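Local coordinates for putative regulatory protein SCO4313 (Streptomyces coelicolor, PDB 2OI8) that probably binds DNA at cis-regulatory sites as a TetR-family transcriptional regulator, at residues G150-H155 and A172-L177; G91-L96 and L177-R182; A95-A100 and L204-E209; R69-S74 and P104-L109. All blocks are in the same frame, centred on the assembly; numbering follows the deposited sequence.

Contact 1 of 4, residues G150-H155 and A172-L177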
loop_
_atom_site.group_PDB
_atom_site.type_symbol
_atom_site.label_atom_id
_atom_site.label_comp_id
_atom_site.label_asym_id
_atom_site.label_seq_id
_atom_site.Cartn_x
_atom_site.Cartn_y
_atom_site.Cartn_z
ATOM N N GLY A 150 -16.619 -5.117 23.087
ATOM C CA GLY A 150 -16.108 -4.110 22.152
ATOM C C GLY A 150 -17.006 -3.937 20.942
ATOM O O GLY A 150 -17.536 -4.913 20.399
ATOM N N ALA A 151 -17.148 -2.692 20.500
ATOM C CA ALA A 151 -18.084 -2.336 19.433
ATOM C C ALA A 151 -17.878 -2.987 18.041
ATOM O O ALA A 151 -18.866 -3.260 17.342
ATOM C CB ALA A 151 -18.161 -0.814 19.302
ATOM N N PHE A 152 -16.632 -3.231 17.632
ATOM C CA PHE A 152 -16.397 -3.846 16.321
ATOM C C PHE A 152 -16.760 -5.326 16.282
ATOM O O PHE A 152 -17.369 -5.790 15.296
ATOM C CB PHE A 152 -14.966 -3.615 15.845
ATOM C CG PHE A 152 -14.714 -4.051 14.417
ATOM C CD1 PHE A 152 -15.577 -3.660 13.378
ATOM C CD2 PHE A 152 -13.587 -4.828 14.097
ATOM C CE1 PHE A 152 -15.328 -4.057 12.045
ATOM C CE2 PHE A 152 -13.326 -5.230 12.764
ATOM C CZ PHE A 152 -14.198 -4.841 11.744
ATOM N N ASP A 153 -16.400 -6.057 17.352
ATOM C CA ASP A 153 -16.818 -7.455 17.550
ATOM C C ASP A 153 -18.336 -7.605 17.375
ATOM O O ASP A 153 -18.798 -8.490 16.650
ATOM C CB ASP A 153 -16.405 -7.993 18.937
ATOM C CG ASP A 153 -14.938 -7.711 19.279
ATOM O OD1 ASP A 153 -14.062 -7.794 18.392
ATOM O OD2 ASP A 153 -14.657 -7.414 20.460
ATOM N N ALA A 154 -19.105 -6.732 18.027
ATOM C CA ALA A 154 -20.571 -6.746 17.905
ATOM C C ALA A 154 -21.021 -6.677 16.446
ATOM O O ALA A 154 -21.924 -7.412 16.029
ATOM C CB ALA A 154 -21.183 -5.597 18.690
ATOM N N HIS A 155 -20.390 -5.785 15.687
ATOM C CA HIS A 155 -20.641 -5.674 14.262
ATOM C C HIS A 155 -20.327 -6.979 13.530
ATOM O O HIS A 155 -21.088 -7.417 12.672
ATOM C CB HIS A 155 -19.799 -4.537 13.702
ATOM C CG HIS A 155 -19.794 -4.457 12.211
ATOM N ND1 HIS A 155 -20.858 -3.958 11.488
ATOM C CD2 HIS A 155 -18.841 -4.788 11.303
ATOM C CE1 HIS A 155 -20.557 -3.982 10.201
ATOM N NE2 HIS A 155 -19.343 -4.489 10.063
ATOM N N ALA A 172 -11.901 -13.108 17.834
ATOM C CA ALA A 172 -10.860 -13.780 17.066
ATOM C C ALA A 172 -10.832 -13.256 15.642
ATOM O O ALA A 172 -9.760 -13.094 15.068
ATOM C CB ALA A 172 -11.067 -15.289 17.085
ATOM N N LEU A 173 -12.001 -12.978 15.065
ATOM C CA LEU A 173 -12.041 -12.412 13.707
ATOM C C LEU A 173 -11.498 -10.986 13.719
ATOM O O LEU A 173 -10.770 -10.576 12.806
ATOM C CB LEU A 173 -13.448 -12.428 13.098
ATOM C CG LEU A 173 -14.286 -13.705 12.942
ATOM C CD1 LEU A 173 -15.429 -13.470 11.957
ATOM C CD2 LEU A 173 -13.453 -14.890 12.507
ATOM N N HIS A 174 -11.858 -10.239 14.760
ATOM C CA HIS A 174 -11.356 -8.889 14.979
ATOM C C HIS A 174 -9.824 -8.894 15.101
ATOM O O HIS A 174 -9.123 -8.121 14.422
ATOM C CB HIS A 174 -11.985 -8.313 16.243
ATOM C CG HIS A 174 -11.589 -6.897 16.528
ATOM N ND1 HIS A 174 -10.590 -6.245 15.836
ATOM C CD2 HIS A 174 -12.027 -6.024 17.465
ATOM C CE1 HIS A 174 -10.438 -5.027 16.325
ATOM N NE2 HIS A 174 -11.298 -4.871 17.316
ATOM N N ARG A 175 -9.309 -9.773 15.954
ATOM C CA ARG A 175 -7.873 -9.950 16.058
ATOM C C ARG A 175 -7.225 -10.290 14.705
ATOM O O ARG A 175 -6.210 -9.702 14.343
ATOM C CB ARG A 175 -7.550 -11.016 17.087
ATOM C CG ARG A 175 -6.071 -11.263 17.227
ATOM C CD ARG A 175 -5.830 -12.227 18.344
ATOM N NE ARG A 175 -6.231 -11.634 19.609
ATOM C CZ ARG A 175 -5.532 -11.777 20.725
ATOM N NH1 ARG A 175 -4.408 -12.494 20.702
ATOM N NH2 ARG A 175 -5.941 -11.203 21.850
ATOM N N ALA A 176 -7.807 -11.229 13.955
ATOM C CA ALA A 176 -7.285 -11.589 12.618
ATOM C C ALA A 176 -7.185 -10.395 11.648
ATOM O O ALA A 176 -6.179 -10.202 10.962
ATOM C CB ALA A 176 -8.117 -12.709 12.001
ATOM N N LEU A 177 -8.248 -9.605 11.585
ATOM C CA LEU A 177 -8.277 -8.398 10.760
ATOM C C LEU A 177 -7.205 -7.392 11.201
ATOM O O LEU A 177 -6.552 -6.810 10.365
ATOM C CB LEU A 177 -9.683 -7.776 10.798
ATOM C CG LEU A 177 -10.809 -8.627 10.194
ATOM C CD1 LEU A 177 -12.134 -7.983 10.433
ATOM C CD2 LEU A 177 -10.595 -8.827 8.710
#

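Contact 2 of 4, residues G91-L96 and L177-R182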
loop_
_atom_site.group_PDB
_atom_site.type_symbol
_atom_site.label_atom_id
_atom_site.label_comp_id
_atom_site.label_asym_id
_atom_site.label_seq_id
_atom_site.Cartn_x
_atom_site.Cartn_y
_atom_site.Cartn_z
ATOM N N GLY A 91 4.900 -16.799 14.108
ATOM C CA GLY A 91 5.479 -17.516 12.978
ATOM C C GLY A 91 4.821 -17.102 11.685
ATOM O O GLY A 91 5.487 -16.963 10.648
ATOM N N LEU A 92 3.509 -16.891 11.770
ATOM C CA LEU A 92 2.688 -16.480 10.646
ATOM C C LEU A 92 3.062 -15.070 10.178
ATOM O O LEU A 92 3.217 -14.833 8.991
ATOM C CB LEU A 92 1.219 -16.557 11.049
ATOM C CG LEU A 92 0.357 -17.772 10.688
ATOM C CD1 LEU A 92 1.119 -19.058 10.559
ATOM C CD2 LEU A 92 -0.751 -17.904 11.694
ATOM N N ALA A 93 3.220 -14.154 11.129
ATOM C CA ALA A 93 3.711 -12.819 10.867
ATOM C C ALA A 93 5.071 -12.843 10.140
ATOM O O ALA A 93 5.288 -12.100 9.171
ATOM C CB ALA A 93 3.806 -12.053 12.157
ATOM N N HIS A 94 5.972 -13.708 10.575
ATOM C CA HIS A 94 7.272 -13.817 9.927
ATOM C C HIS A 94 7.231 -14.435 8.544
ATOM O O HIS A 94 8.029 -14.076 7.678
ATOM C CB HIS A 94 8.230 -14.587 10.816
ATOM C CG HIS A 94 8.692 -13.793 11.988
ATOM N ND1 HIS A 94 9.355 -12.591 11.846
ATOM C CD2 HIS A 94 8.559 -14.002 13.320
ATOM C CE1 HIS A 94 9.613 -12.098 13.042
ATOM N NE2 HIS A 94 9.149 -12.937 13.956
ATOM N N ALA A 95 6.313 -15.375 8.350
ATOM C CA ALA A 95 6.051 -15.941 7.027
ATOM C C ALA A 95 5.616 -14.806 6.068
ATOM O O ALA A 95 6.139 -14.657 4.945
ATOM C CB ALA A 95 4.963 -17.004 7.128
ATOM N N LEU A 96 4.694 -13.991 6.549
ATOM C CA LEU A 96 4.153 -12.899 5.748
ATOM C C LEU A 96 5.237 -11.875 5.361
ATOM O O LEU A 96 5.206 -11.365 4.252
ATOM C CB LEU A 96 2.974 -12.217 6.480
ATOM C CG LEU A 96 2.316 -11.034 5.742
ATOM C CD1 LEU A 96 1.746 -11.451 4.347
ATOM C CD2 LEU A 96 1.254 -10.306 6.596
ATOM N N LEU A 177 -8.248 -9.605 11.585
ATOM C CA LEU A 177 -8.277 -8.398 10.760
ATOM C C LEU A 177 -7.205 -7.392 11.201
ATOM O O LEU A 177 -6.552 -6.810 10.365
ATOM C CB LEU A 177 -9.683 -7.776 10.798
ATOM C CG LEU A 177 -10.809 -8.627 10.194
ATOM C CD1 LEU A 177 -12.134 -7.983 10.433
ATOM C CD2 LEU A 177 -10.595 -8.827 8.710
ATOM N N SER A 178 -7.014 -7.234 12.512
ATOM C CA SER A 178 -5.959 -6.384 13.098
ATOM C C SER A 178 -4.532 -6.830 12.793
ATOM O O SER A 178 -3.639 -6.001 12.579
ATOM C CB SER A 178 -6.118 -6.295 14.613
ATOM O OG SER A 178 -7.038 -5.283 14.958
ATOM N N PHE A 179 -4.315 -8.134 12.816
ATOM C CA PHE A 179 -3.041 -8.712 12.418
ATOM C C PHE A 179 -2.784 -8.354 10.943
ATOM O O PHE A 179 -1.730 -7.841 10.577
ATOM C CB PHE A 179 -3.138 -10.227 12.672
ATOM C CG PHE A 179 -1.997 -11.047 12.136
ATOM C CD1 PHE A 179 -1.958 -11.422 10.799
ATOM C CD2 PHE A 179 -1.005 -11.519 12.993
ATOM C CE1 PHE A 179 -0.928 -12.197 10.313
ATOM C CE2 PHE A 179 0.030 -12.309 12.514
ATOM C CZ PHE A 179 0.065 -12.651 11.174
ATOM N N TRP A 180 -3.775 -8.625 10.106
ATOM C CA TRP A 180 -3.695 -8.352 8.683
ATOM C C TRP A 180 -3.328 -6.880 8.423
ATOM O O TRP A 180 -2.370 -6.579 7.712
ATOM C CB TRP A 180 -5.046 -8.679 8.057
ATOM C CG TRP A 180 -5.047 -8.900 6.594
ATOM C CD1 TRP A 180 -5.827 -8.266 5.676
ATOM C CD2 TRP A 180 -4.255 -9.834 5.873
ATOM N NE1 TRP A 180 -5.564 -8.740 4.423
ATOM C CE2 TRP A 180 -4.598 -9.704 4.510
ATOM C CE3 TRP A 180 -3.281 -10.772 6.239
ATOM C CZ2 TRP A 180 -4.011 -10.489 3.501
ATOM C CZ3 TRP A 180 -2.682 -11.555 5.223
ATOM C CH2 TRP A 180 -3.056 -11.400 3.876
ATOM N N SER A 181 -4.072 -5.962 9.025
ATOM C CA SER A 181 -3.928 -4.569 8.653
ATOM C C SER A 181 -2.700 -3.982 9.296
ATOM O O SER A 181 -1.963 -3.280 8.639
ATOM C CB SER A 181 -5.167 -3.785 9.037
ATOM O OG SER A 181 -5.266 -3.790 10.439
ATOM N N ARG A 182 -2.468 -4.273 10.567
ATOM C CA ARG A 182 -1.272 -3.777 11.254
ATOM C C ARG A 182 0.071 -4.153 10.577
ATOM O O ARG A 182 0.953 -3.293 10.414
ATOM C CB ARG A 182 -1.272 -4.194 12.731
ATOM C CG ARG A 182 -2.288 -3.432 13.534
ATOM C CD ARG A 182 -2.233 -3.715 15.021
ATOM N NE ARG A 182 -3.460 -3.243 15.677
ATOM C CZ ARG A 182 -3.763 -3.438 16.965
ATOM N NH1 ARG A 182 -2.936 -4.092 17.765
ATOM N NH2 ARG A 182 -4.904 -2.976 17.454
#

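Contact 3 of 4, residues A95-A100 and L204-E209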
loop_
_atom_site.group_PDB
_atom_site.type_symbol
_atom_site.label_atom_id
_atom_site.label_comp_id
_atom_site.label_asym_id
_atom_site.label_seq_id
_atom_site.Cartn_x
_atom_site.Cartn_y
_atom_site.Cartn_z
ATOM N N ALA A 95 6.313 -15.375 8.350
ATOM C CA ALA A 95 6.051 -15.941 7.027
ATOM C C ALA A 95 5.616 -14.806 6.068
ATOM O O ALA A 95 6.139 -14.657 4.945
ATOM C CB ALA A 95 4.963 -17.004 7.128
ATOM N N LEU A 96 4.694 -13.991 6.549
ATOM C CA LEU A 96 4.153 -12.899 5.748
ATOM C C LEU A 96 5.237 -11.875 5.361
ATOM O O LEU A 96 5.206 -11.365 4.252
ATOM C CB LEU A 96 2.974 -12.217 6.480
ATOM C CG LEU A 96 2.316 -11.034 5.742
ATOM C CD1 LEU A 96 1.746 -11.451 4.347
ATOM C CD2 LEU A 96 1.254 -10.306 6.596
ATOM N N ARG A 97 6.194 -11.617 6.276
ATOM C CA ARG A 97 7.239 -10.607 6.070
ATOM C C ARG A 97 8.145 -11.021 4.932
ATOM O O ARG A 97 8.421 -10.222 4.021
ATOM C CB ARG A 97 8.063 -10.370 7.347
ATOM C CG ARG A 97 9.084 -9.216 7.233
ATOM C CD ARG A 97 9.579 -8.683 8.579
ATOM N NE ARG A 97 10.627 -7.686 8.372
ATOM C CZ ARG A 97 10.391 -6.385 8.157
ATOM N NH1 ARG A 97 9.149 -5.936 8.152
ATOM N NH2 ARG A 97 11.381 -5.515 7.944
ATOM N N ALA A 98 8.572 -12.275 4.975
ATOM C CA ALA A 98 9.532 -12.823 4.006
ATOM C C ALA A 98 8.911 -12.968 2.628
ATOM O O ALA A 98 9.540 -12.645 1.617
ATOM C CB ALA A 98 10.076 -14.163 4.499
ATOM N N TRP A 99 7.672 -13.449 2.597
ATOM C CA TRP A 99 6.913 -13.506 1.356
ATOM C C TRP A 99 6.821 -12.089 0.748
ATOM O O TRP A 99 7.064 -11.897 -0.459
ATOM C CB TRP A 99 5.520 -14.104 1.585
ATOM C CG TRP A 99 4.700 -14.095 0.336
ATOM C CD1 TRP A 99 4.667 -15.054 -0.626
ATOM C CD2 TRP A 99 3.805 -13.058 -0.106
ATOM N NE1 TRP A 99 3.813 -14.691 -1.643
ATOM C CE2 TRP A 99 3.272 -13.466 -1.350
ATOM C CE3 TRP A 99 3.414 -11.824 0.422
ATOM C CZ2 TRP A 99 2.366 -12.693 -2.064
ATOM C CZ3 TRP A 99 2.513 -11.056 -0.288
ATOM C CH2 TRP A 99 1.996 -11.496 -1.518
ATOM N N ALA A 100 6.468 -11.106 1.577
ATOM C CA ALA A 100 6.429 -9.715 1.137
ATOM C C ALA A 100 7.800 -9.259 0.647
ATOM O O ALA A 100 7.943 -8.734 -0.462
ATOM C CB ALA A 100 5.935 -8.798 2.271
ATOM N N LEU A 204 12.369 -3.889 13.412
ATOM C CA LEU A 204 12.126 -3.859 14.863
ATOM C C LEU A 204 10.752 -3.281 15.127
ATOM O O LEU A 204 10.017 -3.811 15.963
ATOM C CB LEU A 204 13.208 -3.071 15.615
ATOM C CG LEU A 204 14.489 -3.766 16.104
ATOM C CD1 LEU A 204 14.936 -4.947 15.243
ATOM C CD2 LEU A 204 15.635 -2.752 16.262
ATOM N N LEU A 205 10.409 -2.214 14.392
ATOM C CA LEU A 205 9.018 -1.730 14.340
ATOM C C LEU A 205 8.020 -2.873 14.084
ATOM O O LEU A 205 7.035 -3.017 14.812
ATOM C CB LEU A 205 8.832 -0.602 13.316
ATOM C CG LEU A 205 7.358 -0.247 13.062
ATOM C CD1 LEU A 205 6.606 0.210 14.320
ATOM C CD2 LEU A 205 7.198 0.766 11.935
ATOM N N PHE A 206 8.307 -3.691 13.079
ATOM C CA PHE A 206 7.480 -4.837 12.741
ATOM C C PHE A 206 7.376 -5.785 13.927
ATOM O O PHE A 206 6.266 -6.212 14.271
ATOM C CB PHE A 206 8.058 -5.558 11.510
ATOM C CG PHE A 206 7.240 -6.737 11.047
ATOM C CD1 PHE A 206 7.333 -7.975 11.694
ATOM C CD2 PHE A 206 6.394 -6.621 9.949
ATOM C CE1 PHE A 206 6.579 -9.083 11.247
ATOM C CE2 PHE A 206 5.619 -7.727 9.500
ATOM C CZ PHE A 206 5.721 -8.957 10.148
ATOM N N GLU A 207 8.521 -6.109 14.543
ATOM C CA GLU A 207 8.546 -6.907 15.783
ATOM C C GLU A 207 7.703 -6.305 16.899
ATOM O O GLU A 207 7.006 -7.044 17.613
ATOM C CB GLU A 207 9.969 -7.106 16.337
ATOM C CG GLU A 207 10.802 -8.165 15.662
ATOM C CD GLU A 207 10.038 -9.438 15.404
ATOM O OE1 GLU A 207 9.788 -10.218 16.357
ATOM O OE2 GLU A 207 9.691 -9.656 14.227
ATOM N N ALA A 208 7.812 -4.986 17.076
ATOM C CA ALA A 208 7.050 -4.298 18.105
ATOM C C ALA A 208 5.550 -4.453 17.834
ATOM O O ALA A 208 4.800 -4.871 18.719
ATOM C CB ALA A 208 7.437 -2.847 18.183
ATOM N N GLU A 209 5.122 -4.155 16.608
ATOM C CA GLU A 209 3.708 -4.238 16.247
ATOM C C GLU A 209 3.142 -5.637 16.417
ATOM O O GLU A 209 2.012 -5.796 16.855
ATOM C CB GLU A 209 3.478 -3.730 14.826
ATOM C CG GLU A 209 3.485 -2.221 14.726
ATOM C CD GLU A 209 2.326 -1.595 15.467
ATOM O OE1 GLU A 209 1.205 -1.607 14.933
ATOM O OE2 GLU A 209 2.519 -1.095 16.595
#

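Contact 4 of 4, residues R69-S74 and P104-L109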
loop_
_atom_site.group_PDB
_atom_site.type_symbol
_atom_site.label_atom_id
_atom_site.label_comp_id
_atom_site.label_asym_id
_atom_site.label_seq_id
_atom_site.Cartn_x
_atom_site.Cartn_y
_atom_site.Cartn_z
ATOM N N ARG A 69 -4.049 -14.300 -9.266
ATOM C CA ARG A 69 -4.325 -15.644 -8.708
ATOM C C ARG A 69 -3.048 -16.327 -8.196
ATOM O O ARG A 69 -3.032 -16.895 -7.084
ATOM C CB ARG A 69 -5.017 -16.524 -9.773
ATOM C CG ARG A 69 -5.618 -17.869 -9.287
ATOM C CD ARG A 69 -6.552 -18.584 -10.354
ATOM N NE ARG A 69 -7.447 -17.640 -11.049
ATOM C CZ ARG A 69 -8.730 -17.855 -11.355
ATOM N NH1 ARG A 69 -9.338 -18.993 -11.014
ATOM N NH2 ARG A 69 -9.423 -16.907 -11.987
ATOM N N ASP A 70 -1.990 -16.254 -9.012
ATOM C CA ASP A 70 -0.682 -16.810 -8.689
ATOM C C ASP A 70 -0.122 -16.144 -7.461
ATOM O O ASP A 70 0.485 -16.804 -6.620
ATOM C CB ASP A 70 0.315 -16.585 -9.838
ATOM C CG ASP A 70 0.173 -17.600 -10.962
ATOM O OD1 ASP A 70 -0.584 -18.582 -10.818
ATOM O OD2 ASP A 70 0.839 -17.425 -12.002
ATOM N N ALA A 71 -0.326 -14.829 -7.369
ATOM C CA ALA A 71 0.192 -14.042 -6.243
ATOM C C ALA A 71 -0.463 -14.490 -4.932
ATOM O O ALA A 71 0.240 -14.829 -3.971
ATOM C CB ALA A 71 0.021 -12.518 -6.485
ATOM N N TYR A 72 -1.800 -14.522 -4.917
ATOM C CA TYR A 72 -2.573 -14.991 -3.758
ATOM C C TYR A 72 -2.183 -16.394 -3.355
ATOM O O TYR A 72 -2.082 -16.688 -2.158
ATOM C CB TYR A 72 -4.077 -14.954 -4.034
ATOM C CG TYR A 72 -4.674 -13.578 -3.884
ATOM C CD1 TYR A 72 -4.602 -12.899 -2.666
ATOM C CD2 TYR A 72 -5.321 -12.951 -4.950
ATOM C CE1 TYR A 72 -5.142 -11.631 -2.511
ATOM C CE2 TYR A 72 -5.880 -11.674 -4.806
ATOM C CZ TYR A 72 -5.784 -11.025 -3.575
ATOM O OH TYR A 72 -6.325 -9.765 -3.397
ATOM N N ARG A 73 -1.933 -17.243 -4.352
ATOM C CA ARG A 73 -1.666 -18.651 -4.087
ATOM C C ARG A 73 -0.335 -18.870 -3.356
ATOM O O ARG A 73 -0.239 -19.726 -2.466
ATOM C CB ARG A 73 -1.769 -19.456 -5.377
ATOM C CG ARG A 73 -1.326 -20.917 -5.278
ATOM C CD ARG A 73 -2.168 -21.822 -6.185
ATOM N NE ARG A 73 -2.203 -21.360 -7.578
ATOM C CZ ARG A 73 -3.253 -20.781 -8.161
ATOM N NH1 ARG A 73 -4.379 -20.576 -7.481
ATOM N NH2 ARG A 73 -3.178 -20.407 -9.432
ATOM N N SER A 74 0.680 -18.089 -3.710
ATOM C CA SER A 74 1.944 -18.185 -3.013
ATOM C C SER A 74 1.875 -17.501 -1.649
ATOM O O SER A 74 2.579 -17.894 -0.723
ATOM C CB SER A 74 3.088 -17.610 -3.843
ATOM O OG SER A 74 2.772 -16.301 -4.272
ATOM N N PRO A 104 8.697 -7.783 -3.812
ATOM C CA PRO A 104 7.859 -6.598 -3.646
ATOM C C PRO A 104 6.861 -6.376 -4.784
ATOM O O PRO A 104 5.723 -5.888 -4.531
ATOM C CB PRO A 104 8.878 -5.448 -3.613
ATOM C CG PRO A 104 10.146 -6.085 -3.073
ATOM C CD PRO A 104 10.130 -7.432 -3.794
ATOM N N GLN A 105 7.256 -6.728 -6.009
ATOM C CA GLN A 105 6.400 -6.510 -7.166
ATOM C C GLN A 105 5.164 -7.360 -7.038
ATOM O O GLN A 105 4.056 -6.896 -7.328
ATOM C CB GLN A 105 7.112 -6.817 -8.483
ATOM C CG GLN A 105 8.186 -5.841 -8.836
ATOM C CD GLN A 105 7.701 -4.402 -8.796
ATOM O OE1 GLN A 105 6.694 -4.026 -9.433
ATOM N NE2 GLN A 105 8.414 -3.579 -8.039
ATOM N N ARG A 106 5.352 -8.595 -6.574
ATOM C CA ARG A 106 4.222 -9.471 -6.339
ATOM C C ARG A 106 3.317 -8.922 -5.217
ATOM O O ARG A 106 2.093 -8.949 -5.339
ATOM C CB ARG A 106 4.725 -10.859 -6.013
ATOM C CG ARG A 106 3.669 -11.930 -5.891
ATOM C CD ARG A 106 4.330 -13.251 -5.505
ATOM N NE ARG A 106 5.207 -13.092 -4.340
ATOM C CZ ARG A 106 6.044 -14.027 -3.899
ATOM N NH1 ARG A 106 6.119 -15.195 -4.523
ATOM N NH2 ARG A 106 6.801 -13.803 -2.830
ATOM N N TYR A 107 3.915 -8.398 -4.146
ATOM C CA TYR A 107 3.162 -7.829 -3.037
ATOM C C TYR A 107 2.245 -6.714 -3.551
ATOM O O TYR A 107 1.048 -6.660 -3.216
ATOM C CB TYR A 107 4.131 -7.298 -1.951
ATOM C CG TYR A 107 3.449 -6.622 -0.758
ATOM C CD1 TYR A 107 3.191 -5.251 -0.775
ATOM C CD2 TYR A 107 3.074 -7.360 0.395
ATOM C CE1 TYR A 107 2.555 -4.600 0.315
ATOM C CE2 TYR A 107 2.440 -6.719 1.510
ATOM C CZ TYR A 107 2.182 -5.349 1.445
ATOM O OH TYR A 107 1.567 -4.681 2.496
ATOM N N PHE A 108 2.806 -5.847 -4.387
ATOM C CA PHE A 108 2.094 -4.659 -4.821
ATOM C C PHE A 108 1.040 -4.906 -5.874
ATOM O O PHE A 108 0.116 -4.119 -6.009
ATOM C CB PHE A 108 3.062 -3.598 -5.304
ATOM C CG PHE A 108 3.765 -2.867 -4.182
ATOM C CD1 PHE A 108 3.024 -2.273 -3.151
ATOM C CD2 PHE A 108 5.164 -2.739 -4.177
ATOM C CE1 PHE A 108 3.685 -1.560 -2.097
ATOM C CE2 PHE A 108 5.826 -2.029 -3.160
ATOM C CZ PHE A 108 5.092 -1.442 -2.115
ATOM N N LEU A 109 1.163 -6.003 -6.612
ATOM C CA LEU A 109 0.113 -6.361 -7.544
ATOM C C LEU A 109 -1.194 -6.656 -6.748
ATOM O O LEU A 109 -2.288 -6.321 -7.190
ATOM C CB LEU A 109 0.581 -7.536 -8.416
ATOM C CG LEU A 109 -0.315 -7.948 -9.596
ATOM C CD1 LEU A 109 -0.269 -6.979 -10.808
ATOM C CD2 LEU A 109 0.004 -9.363 -10.023
#

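Contact 1 of 4, residues G150-H155 and A172-L177
Phe-152 turns the edge of its ring onto the face of His-174, a T-shaped pair that joins two helices of the all-helical C-terminal domain of a TetR-family protein. The ring planes stand at 89° and the centroids are 5.1 Å apart. Phe-152 CD2 does the touching: it sits over the centre of the imidazole, with His-174 ND1 3.7 Å from that carbon. Both side chains reach the meeting point in the same way, each with CG anti to its own backbone N (chi1 -177° for His-174), which sends the two rings out from their helices into the space between them. The helix axes run at 109° to each other, and the link therefore falls on few residues. With an alanine at His-174, Phe-152 would probably lose the flat surface its edge rests on and be left freer to turn. The second subunit closes over the pair, Leu-205 of that chain packing on Phe-152 and Ala-208 of that chain on His-174. One turn further along the helix, Leu-177 meets the next carbon along the same edge of the phenyl ring, its CD1 3.8 Å from Phe-152 CE2.

Contact 2 of 4, residues G91-L96 and L177-R182
Phe-179 drives the outer edge of its ring against the backbone of the helix that carries Leu-92 and Ala-93, and the meeting is van der Waals packing, with no hydrogen bond across it. The ring tip comes nearest to main-chain atoms: Phe-179 CZ lies 3.5 Å from Ala-93 N, and Leu-92 C is also near the ring plane. With CG anti to the backbone N (chi1 171°), the phenyl group extends straight across the gap between the segments, whose axes are 11.5 Å apart. Side chains add to this, with Ala-93 CB 3.8 Å from Phe-179 CE2 and Leu-92 CB 4.1 Å from Phe-179 CZ. The small side chain of Ala-93 is consistent with so close an approach of the ring. Such packing belongs to the helical core of the TetR-type C-terminal domain, where the segments 91-96 and 177-182, on helices 89-102 and 170-191, run in roughly the same direction, 33° apart. A looser apolar touch follows one turn on, where Leu-96 CD2 approaches Trp-180 CZ3 at 4.4 Å. Around them, Ile-135 packs on Phe-179, and Gln-75 on both Leu-96 and Trp-180. Arg-182 NE forms a salt bridge with Glu-209 OE1 of the second subunit.

Contact 3 of 4, residues A95-A100 and L204-E209
Arg-97 lays its aliphatic chain over one face of the Phe-206 ring, and most of its neighbours in the segment face other helices. Ala-95, at the start, packs on Leu-79 of helix 60-84. Leu-96 comes next and packs on His-184 and Leu-187 of helix 170-191 and on Gln-75 of helix 60-84. Arg-97 then carries the contact. Its CG is anti to the backbone N (chi1 -174°) and the chain stays extended as far as NE, so that it slides along Phe-206 in the opposite direction to that side chain. CD stands 3.8 Å from the centroid of the Phe-206 ring and 7° off the normal, a CH-pi contact over the centre of the face, while CB approaches Phe-206 CZ at 3.9 Å. Beyond CD the guanidinium tilts to 53° from the ring plane, and Arg-97 NH1 passes 3.4 Å from Phe-206 CD2 on its way to a salt bridge with Glu-190. A serine in place of Phe-206 would probably open a gap beneath the arginine's methylenes and leave its chain less firmly directed toward that glutamate. Trp-99 and Ala-100, further on, turn to Tyr-107 instead. In the TetR-type C-terminal domain this contact thus joins helix 89-102 to helix 202-213 beside helix 170-191, whose Val-186 packs on Phe-206, while Leu-205 and Ala-208 meet the second subunit.

Contact 4 of 4, residues R69-S74 and P104-L109
Arg-106 lies along Ala-71 with the first part of its side chain, its CG 3.7 Å from Ala-71 CB. The contact joins the long helix 60-84, which leads from the predicted helix-turn-helix region into the C-terminal body of this TetR-type fold, to the short helix 104-111. CG of Arg-106 is anti to the backbone N (chi1 -173°), and the chain then bends at chi3 (51°), which carries the guanidinium past Ser-74. There CD is 3.6 Å from Ser-74 OG, and Arg-106 NH1 is 3.5 Å from Ser-74 OG, which lies obliquely to the guanidinium plane. The arginine's firmer polar partner lies on the helix between the two in sequence, where NH2 bonds to the carbonyl oxygen of Trp-99. Ser-74 reaches the same tryptophan, accepting a hydrogen bond from Trp-99 NE1. Its own proton goes back into its helix: Ser-74 OG donates to Ala-71 O at 2.9 Å, tilted 30° from the carbonyl plane.

How the contacts relate
Three of the four contacts follow from one another along shared helices, a worked example of how an all-helical domain is built from small overlaps. Helix 170-191 serves contact 1 and then contact 2, whose centres are 16 Å apart. Helix 89-102 serves contacts 2 and 3, only 7 Å apart between centres, where Ala-93 O meets Phe-206 CZ at 3.3 Å. Contact 4 joins this group through Trp-99 of contact 3 and through Ala-100, whose CB lies 3.7 Å from Tyr-107 CD2. Contacts 1 and 4 lie farthest apart, about 27 Å between centres. Each of the four touches the second subunit; Phe-152 and His-174 of contact 1 pack against segment 204-209 of the other chain's contact 3.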